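Local coordinates for nucleoporin NUP82 (Chaetomium thermophilum, PDB 5CWW), which probably serves as a structural component of the nuclear pore complex and as a docking partner for transport factors, here represented by its N-terminal beta-propeller domain, at residues T54-A59 with G67-L72; W161-T166 with W210-P215; K368-F373 with E447-P452. All blocks are in the same frame, centred on the assembly; numbering follows the deposited sequence.

Contact 1 of 3, residues T54-A59 with G67-L72; sequences TEIFVA and GDLAQL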
# COMPACT_ATOMS: atom_id res chain seq x y z
N THR B 54 -26.85 -3.25 5.26
CA THR B 54 -27.15 -2.59 6.52
C THR B 54 -26.50 -3.30 7.71
O THR B 54 -26.64 -2.86 8.86
CB THR B 54 -28.67 -2.51 6.77
OG1 THR B 54 -29.24 -3.82 6.73
CG2 THR B 54 -29.33 -1.64 5.71
N GLU B 55 -25.78 -4.39 7.45
CA GLU B 55 -25.05 -5.09 8.49
C GLU B 55 -23.69 -4.43 8.72
O GLU B 55 -23.07 -3.94 7.79
CB GLU B 55 -24.84 -6.56 8.12
CG GLU B 55 -26.12 -7.37 7.98
CD GLU B 55 -25.85 -8.84 7.69
OE1 GLU B 55 -24.66 -9.24 7.67
OE2 GLU B 55 -26.81 -9.60 7.48
N ILE B 56 -23.24 -4.44 9.98
CA ILE B 56 -21.92 -3.93 10.31
C ILE B 56 -21.19 -4.88 11.25
O ILE B 56 -21.81 -5.63 12.00
CB ILE B 56 -21.98 -2.52 10.95
CG1 ILE B 56 -22.75 -2.55 12.28
CG2 ILE B 56 -22.61 -1.53 9.99
CD1 ILE B 56 -22.63 -1.27 13.08
N PHE B 57 -19.86 -4.84 11.19
CA PHE B 57 -19.01 -5.66 12.04
C PHE B 57 -18.07 -4.74 12.80
O PHE B 57 -17.29 -4.00 12.20
CB PHE B 57 -18.22 -6.67 11.20
CG PHE B 57 -19.09 -7.60 10.41
CD1 PHE B 57 -19.65 -7.20 9.21
CD2 PHE B 57 -19.34 -8.89 10.86
CE1 PHE B 57 -20.45 -8.05 8.48
CE2 PHE B 57 -20.14 -9.75 10.13
CZ PHE B 57 -20.70 -9.33 8.94
N VAL B 58 -18.15 -4.78 14.13
CA VAL B 58 -17.43 -3.85 14.98
C VAL B 58 -16.42 -4.57 15.87
O VAL B 58 -16.80 -5.30 16.79
CB VAL B 58 -18.40 -3.05 15.88
CG1 VAL B 58 -17.64 -1.99 16.67
CG2 VAL B 58 -19.49 -2.41 15.03
N ALA B 59 -15.14 -4.35 15.59
CA ALA B 59 -14.08 -4.96 16.37
C ALA B 59 -13.94 -4.25 17.72
O ALA B 59 -13.78 -3.03 17.77
CB ALA B 59 -12.76 -4.91 15.61
N GLY B 67 -24.11 -6.93 13.87
CA GLY B 67 -25.47 -6.43 13.98
C GLY B 67 -26.03 -5.81 12.72
O GLY B 67 -25.30 -5.24 11.91
N ASP B 68 -27.35 -5.92 12.56
CA ASP B 68 -28.07 -5.29 11.45
C ASP B 68 -28.72 -4.00 11.94
O ASP B 68 -29.55 -4.02 12.84
CB ASP B 68 -29.13 -6.24 10.89
CG ASP B 68 -29.72 -5.76 9.58
OD1 ASP B 68 -30.04 -4.56 9.46
OD2 ASP B 68 -29.87 -6.59 8.65
N LEU B 69 -28.33 -2.88 11.34
CA LEU B 69 -28.82 -1.57 11.76
C LEU B 69 -30.32 -1.41 11.53
O LEU B 69 -30.98 -0.68 12.26
CB LEU B 69 -28.07 -0.46 11.02
CG LEU B 69 -26.56 -0.39 11.26
CD1 LEU B 69 -25.95 0.75 10.45
CD2 LEU B 69 -26.24 -0.22 12.74
N ALA B 70 -30.84 -2.10 10.52
CA ALA B 70 -32.27 -2.03 10.21
C ALA B 70 -33.10 -2.62 11.35
O ALA B 70 -34.03 -1.99 11.84
CB ALA B 70 -32.57 -2.75 8.91
N GLN B 71 -32.74 -3.84 11.76
CA GLN B 71 -33.47 -4.53 12.81
C GLN B 71 -33.31 -3.83 14.16
O GLN B 71 -34.27 -3.70 14.91
CB GLN B 71 -33.00 -5.99 12.91
CG GLN B 71 -33.10 -6.76 11.60
CD GLN B 71 -32.60 -8.19 11.71
OE1 GLN B 71 -32.56 -8.76 12.80
NE2 GLN B 71 -32.20 -8.77 10.59
N LEU B 72 -32.09 -3.38 14.45
CA LEU B 72 -31.82 -2.69 15.71
C LEU B 72 -32.59 -1.38 15.79
O LEU B 72 -32.99 -0.94 16.87
CB LEU B 72 -30.32 -2.42 15.86
CG LEU B 72 -29.45 -3.66 16.06
CD1 LEU B 72 -27.99 -3.33 15.81
CD2 LEU B 72 -29.64 -4.23 17.46
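In the N-terminal blade of the beta-propeller, Thr54 meets Asp68 at the end of the hairpin of strands 55-60 and 63-68 away from its turn, just where strand 63-68 gives way to helix 69-77. Ile56 and Gly67 form an antiparallel hydrogen-bonded pair, with Ile56 N to Gly67 O at 2.9 Å and Gly67 N to Ile56 O at 3.2 Å. A side chain at Gly67 would run into Leu72 CD1. Beyond this pair, Leu69 N carries the pairing into the first helical turn by bonding to Thr54 O (3.0 Å). Ile56 CD1 lies 3.8 Å from Leu69 CD2, their branched side chains crossing at about a right angle. These suit a buried face on which Leu578 and Phe576 of strand 576-580 also pack. On the other face Glu55 OE2 and Asp68 OD2, 4.4 Å apart, would probably repel, but bonds to Ser145 and Trp66 and a salt bridge to Arg52 hold the Glu55 carboxylate. Asp68 is the N-cap of the helix: its OD1 accepts from Ala70 N at 2.8 Å. Thr54 OG1, placed between its own backbone N and carbonyl carbon (chi1 57°), donates to Asp68 OD1 at 2.9 Å, from above the carboxylate plane.

Contact 2 of 3, residues W161-T166 with W210-P215; sequences WTLGPT and WTFDAP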
# COMPACT_ATOMS: atom_id res chain seq x y z
N TRP B 161 -10.10 -18.68 9.35
CA TRP B 161 -8.91 -19.27 8.75
C TRP B 161 -7.69 -18.41 9.04
O TRP B 161 -7.72 -17.20 8.83
CB TRP B 161 -9.08 -19.41 7.23
CG TRP B 161 -10.08 -20.43 6.80
CD1 TRP B 161 -11.44 -20.28 6.76
CD2 TRP B 161 -9.81 -21.76 6.34
NE1 TRP B 161 -12.02 -21.44 6.30
CE2 TRP B 161 -11.04 -22.36 6.04
CE3 TRP B 161 -8.63 -22.49 6.16
CZ2 TRP B 161 -11.14 -23.66 5.56
CZ3 TRP B 161 -8.73 -23.78 5.69
CH2 TRP B 161 -9.97 -24.36 5.40
N THR B 162 -6.63 -19.04 9.52
CA THR B 162 -5.36 -18.36 9.71
C THR B 162 -4.69 -18.14 8.36
O THR B 162 -4.58 -19.07 7.56
CB THR B 162 -4.41 -19.15 10.63
OG1 THR B 162 -5.01 -19.30 11.92
CG2 THR B 162 -3.08 -18.43 10.79
N LEU B 163 -4.26 -16.91 8.10
CA LEU B 163 -3.59 -16.57 6.85
C LEU B 163 -2.08 -16.46 7.08
O LEU B 163 -1.62 -15.61 7.85
CB LEU B 163 -4.14 -15.26 6.29
CG LEU B 163 -3.74 -14.94 4.84
CD1 LEU B 163 -4.50 -15.83 3.87
CD2 LEU B 163 -3.98 -13.47 4.52
N GLY B 164 -1.33 -17.32 6.41
CA GLY B 164 0.12 -17.35 6.56
C GLY B 164 0.56 -17.54 8.00
O GLY B 164 1.11 -16.61 8.60
N PRO B 165 0.32 -18.73 8.57
CA PRO B 165 0.70 -19.05 9.95
C PRO B 165 2.18 -18.81 10.27
O PRO B 165 2.50 -18.48 11.40
CB PRO B 165 0.36 -20.54 10.08
CG PRO B 165 -0.68 -20.78 9.05
CD PRO B 165 -0.36 -19.86 7.91
N THR B 166 3.05 -19.01 9.28
CA THR B 166 4.49 -18.83 9.48
C THR B 166 4.98 -17.53 8.84
O THR B 166 6.17 -17.22 8.88
CB THR B 166 5.29 -20.01 8.90
OG1 THR B 166 5.22 -20.00 7.47
CG2 THR B 166 4.75 -21.34 9.42
N TRP B 210 -4.30 -25.21 2.01
CA TRP B 210 -2.99 -24.72 1.59
C TRP B 210 -3.05 -23.29 1.03
O TRP B 210 -2.06 -22.57 1.04
CB TRP B 210 -2.36 -25.66 0.56
CG TRP B 210 -1.01 -25.21 0.09
CD1 TRP B 210 -0.69 -24.73 -1.14
CD2 TRP B 210 0.20 -25.19 0.86
NE1 TRP B 210 0.65 -24.42 -1.19
CE2 TRP B 210 1.22 -24.69 0.03
CE3 TRP B 210 0.52 -25.54 2.18
CZ2 TRP B 210 2.53 -24.53 0.46
CZ3 TRP B 210 1.83 -25.39 2.61
CH2 TRP B 210 2.81 -24.89 1.75
N THR B 211 -4.22 -22.88 0.53
CA THR B 211 -4.36 -21.55 -0.05
C THR B 211 -4.26 -20.47 1.02
O THR B 211 -3.92 -19.32 0.73
CB THR B 211 -5.69 -21.38 -0.80
OG1 THR B 211 -6.78 -21.57 0.10
CG2 THR B 211 -5.79 -22.37 -1.95
N PHE B 212 -4.57 -20.84 2.26
CA PHE B 212 -4.46 -19.92 3.39
C PHE B 212 -3.05 -19.96 4.00
O PHE B 212 -2.63 -19.00 4.65
CB PHE B 212 -5.50 -20.25 4.45
CG PHE B 212 -6.92 -20.01 4.01
CD1 PHE B 212 -7.63 -21.00 3.35
CD2 PHE B 212 -7.55 -18.80 4.26
CE1 PHE B 212 -8.94 -20.79 2.95
CE2 PHE B 212 -8.85 -18.58 3.86
CZ PHE B 212 -9.55 -19.57 3.20
N ASP B 213 -2.34 -21.05 3.78
CA ASP B 213 -1.04 -21.26 4.41
C ASP B 213 0.08 -20.52 3.69
O ASP B 213 1.01 -20.03 4.32
CB ASP B 213 -0.69 -22.75 4.47
CG ASP B 213 -1.58 -23.53 5.42
OD1 ASP B 213 -1.97 -22.97 6.47
OD2 ASP B 213 -1.89 -24.70 5.12
N ALA B 214 -0.02 -20.46 2.37
CA ALA B 214 1.04 -19.87 1.55
C ALA B 214 0.46 -19.01 0.43
O ALA B 214 -0.61 -19.31 -0.10
CB ALA B 214 1.91 -20.97 0.96
N PRO B 215 1.17 -17.92 0.08
CA PRO B 215 0.70 -17.08 -1.03
C PRO B 215 1.09 -17.65 -2.39
O PRO B 215 2.04 -18.42 -2.48
CB PRO B 215 1.41 -15.75 -0.77
CG PRO B 215 2.69 -16.15 -0.10
CD PRO B 215 2.40 -17.39 0.69
O HOH W 1 -4.18 -21.72 7.81
O HOH W 2 2.88 -18.90 6.63
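Trp161 and Phe212 stack at the joint between two neighbouring propeller blades, and this aromatic pair is the dense part of the contact. The phenyl ring of Phe212 lies over the five-membered ring of the indole in an offset stack, centroids 4.1 Å apart and planes 15° from parallel. Packing is closest where Trp161 CE3 comes to 3.3 Å from Phe212 CD1. At the other end of the overlap, Trp161 CB points a C-H into the Phe212 face, 3.7 Å from the ring centroid. Phe212 CG lies anti to the carbonyl carbon (chi1 -66°), which swings the ring over the indole. The Phe212 carbonyl takes a nearly straight bond from Gly164 N, 2.8 Å from Phe212 O. Gly164 suits the spot because its backbone has a positive phi. Were the phenyl ring cut back to an alanine here, the indole would probably lose its stacking partner and a gap would open beside it.

Toward Pro165 the contact is looser and bridged by water. The proline edge meets Asp213, the nearest approach being Pro165 CG to Asp213 OD1 at 3.6 Å. One water donates both to Thr162 O, at 2.7 Å, and to Asp213 OD1; a second accepts from Thr166 N and donates to Asp213 O at 3.2 Å. A polar aspartate and an exposed proline and threonine fit this solvent side. Ile139 and Leu204 adjoin Phe212 on the buried side. The whole is an inter-blade junction of a beta-propeller, the loop leaving edge strand 160-162 of one blade resting on the weakly bonded helical turn 210-213 that precedes the outer strand 217-220 of the next.

Contact 3 of 3, residues K368-F373 with E447-P452; sequences KLQGPF and EAQWLP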
# COMPACT_ATOMS: atom_id res chain seq x y z
N LYS B 368 7.77 -4.09 -12.99
CA LYS B 368 8.75 -3.14 -12.48
C LYS B 368 8.15 -2.31 -11.36
O LYS B 368 6.98 -1.93 -11.41
CB LYS B 368 9.24 -2.23 -13.61
CG LYS B 368 10.25 -1.18 -13.17
CD LYS B 368 10.65 -0.28 -14.32
CE LYS B 368 11.54 0.85 -13.83
NZ LYS B 368 12.02 1.70 -14.94
N LEU B 369 8.95 -2.02 -10.34
CA LEU B 369 8.54 -1.09 -9.31
C LEU B 369 8.73 0.33 -9.83
O LEU B 369 9.84 0.73 -10.17
CB LEU B 369 9.34 -1.29 -8.02
CG LEU B 369 8.89 -0.40 -6.85
CD1 LEU B 369 7.47 -0.74 -6.41
CD2 LEU B 369 9.86 -0.51 -5.69
N GLN B 370 7.63 1.08 -9.91
CA GLN B 370 7.66 2.45 -10.41
C GLN B 370 7.69 3.44 -9.25
O GLN B 370 6.81 3.44 -8.40
CB GLN B 370 6.44 2.71 -11.29
CG GLN B 370 6.35 1.80 -12.50
CD GLN B 370 5.19 2.14 -13.40
OE1 GLN B 370 4.92 3.31 -13.68
NE2 GLN B 370 4.47 1.12 -13.86
N GLY B 371 8.72 4.29 -9.25
CA GLY B 371 8.88 5.31 -8.22
C GLY B 371 10.29 5.35 -7.68
O GLY B 371 11.16 4.61 -8.15
N PRO B 372 10.55 6.22 -6.69
CA PRO B 372 9.58 7.14 -6.08
C PRO B 372 9.09 8.19 -7.07
O PRO B 372 9.89 8.78 -7.78
CB PRO B 372 10.38 7.82 -4.96
CG PRO B 372 11.65 7.06 -4.83
CD PRO B 372 11.90 6.39 -6.13
N PHE B 373 7.77 8.40 -7.13
CA PHE B 373 7.20 9.42 -8.00
C PHE B 373 7.63 10.81 -7.57
O PHE B 373 7.58 11.15 -6.38
CB PHE B 373 5.67 9.32 -8.00
CG PHE B 373 5.13 8.22 -8.86
CD1 PHE B 373 5.16 6.91 -8.43
CD2 PHE B 373 4.59 8.50 -10.11
CE1 PHE B 373 4.67 5.89 -9.22
CE2 PHE B 373 4.09 7.49 -10.90
CZ PHE B 373 4.13 6.18 -10.46
N GLU B 447 1.22 2.84 -16.45
CA GLU B 447 0.88 1.70 -17.29
C GLU B 447 1.79 0.51 -17.01
O GLU B 447 2.75 0.61 -16.24
CB GLU B 447 0.98 2.09 -18.77
CG GLU B 447 2.32 2.67 -19.17
CD GLU B 447 2.36 3.12 -20.62
OE1 GLU B 447 1.52 2.63 -21.42
OE2 GLU B 447 3.22 3.96 -20.96
N ALA B 448 1.48 -0.62 -17.64
CA ALA B 448 2.24 -1.85 -17.46
C ALA B 448 3.71 -1.64 -17.81
O ALA B 448 4.03 -1.14 -18.89
CB ALA B 448 1.65 -2.95 -18.30
N GLN B 449 4.59 -2.02 -16.89
CA GLN B 449 6.02 -1.97 -17.15
C GLN B 449 6.76 -3.09 -16.42
O GLN B 449 6.41 -3.45 -15.29
CB GLN B 449 6.60 -0.61 -16.74
CG GLN B 449 6.14 0.54 -17.62
CD GLN B 449 6.97 1.80 -17.44
OE1 GLN B 449 8.17 1.73 -17.15
NE2 GLN B 449 6.33 2.95 -17.61
N TRP B 450 7.77 -3.63 -17.09
CA TRP B 450 8.66 -4.63 -16.52
C TRP B 450 10.10 -4.19 -16.69
O TRP B 450 10.40 -3.36 -17.56
CB TRP B 450 8.46 -5.99 -17.20
CG TRP B 450 7.10 -6.60 -17.03
CD1 TRP B 450 6.75 -7.57 -16.14
CD2 TRP B 450 5.92 -6.29 -17.77
NE1 TRP B 450 5.42 -7.88 -16.28
CE2 TRP B 450 4.89 -7.11 -17.27
CE3 TRP B 450 5.63 -5.40 -18.81
CZ2 TRP B 450 3.59 -7.07 -17.77
CZ3 TRP B 450 4.33 -5.35 -19.30
CH2 TRP B 450 3.33 -6.18 -18.79
N LEU B 451 10.99 -4.73 -15.87
CA LEU B 451 12.41 -4.51 -16.08
C LEU B 451 12.84 -5.15 -17.40
O LEU B 451 12.14 -6.02 -17.91
CB LEU B 451 13.22 -5.08 -14.92
CG LEU B 451 13.09 -4.34 -13.59
CD1 LEU B 451 13.63 -5.19 -12.45
CD2 LEU B 451 13.82 -3.00 -13.65
N PRO B 452 13.97 -4.71 -17.96
CA PRO B 452 14.43 -5.27 -19.24
C PRO B 452 14.78 -6.76 -19.15
O PRO B 452 15.08 -7.25 -18.07
CB PRO B 452 15.69 -4.45 -19.56
CG PRO B 452 15.58 -3.23 -18.74
CD PRO B 452 14.82 -3.59 -17.52
O HOH W 3 3.97 3.62 -16.34
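The backbones of Lys368 and Trp450 draw together (CA atoms 4.3 Å apart) without forming a sheet, a single bond from Lys368 N to Gln449 O (2.7 Å) joining them. The place is the rim of a propeller blade: strand 369-370 is the outermost strand of its four-stranded sheet, and 447-452 belongs to the long loop between strands 437-441 and 469-476 of the following sheet. Gln449 and Cys285 share a further backbone bond, so the loop also holds the segment just after strand 281-284.

The side chains add little apolar contact. Lys368 runs fully extended; with chi1 at 179° its stem leaves CB opposite the amide nitrogen and passes Leu451 at about a right angle, CG 4.0 Å from Leu451 CD2. A long aliphatic stem with a charged tip suits this site, since the ammonium end leads away from the loop. The polar work falls to Gln370, whose amide both donates and accepts. Its NE2 gives a hydrogen to Glu447 O at 3.0 Å, nearly in line with the C=O bond, with that oxygen 18° out of the amide plane of Gln370. Its OE1 takes a hydrogen from a water, which in turn accepts from Glu447 N (2.9 Å). The Glu447 carbonyl directly, and its N-H through the water, set which way the amide is turned. Gln449 NE2 lies 2.8 Å from the water oxygen, a weak third bond.

Overall arrangement
From the N terminus, the three contacts come in series, each closing before the next opens, so none nests in or crosses another. Contact 1 closes a hairpin with only seven residues between its segments, and ties the first blade to strands 566-570 and 576-580 from the far end of the chain. Contact 2 spans 43 residues and fastens one blade to its neighbour. Contact 3 encloses 73 residues and brings a long loop of one sheet back to the edge of the preceding one. Centres of successive contacts lie about 29 Å apart, whereas those of contacts 1 and 3 are about 42 Å apart on opposite sides of the chain's centre, so together they sample widely separated parts of the propeller.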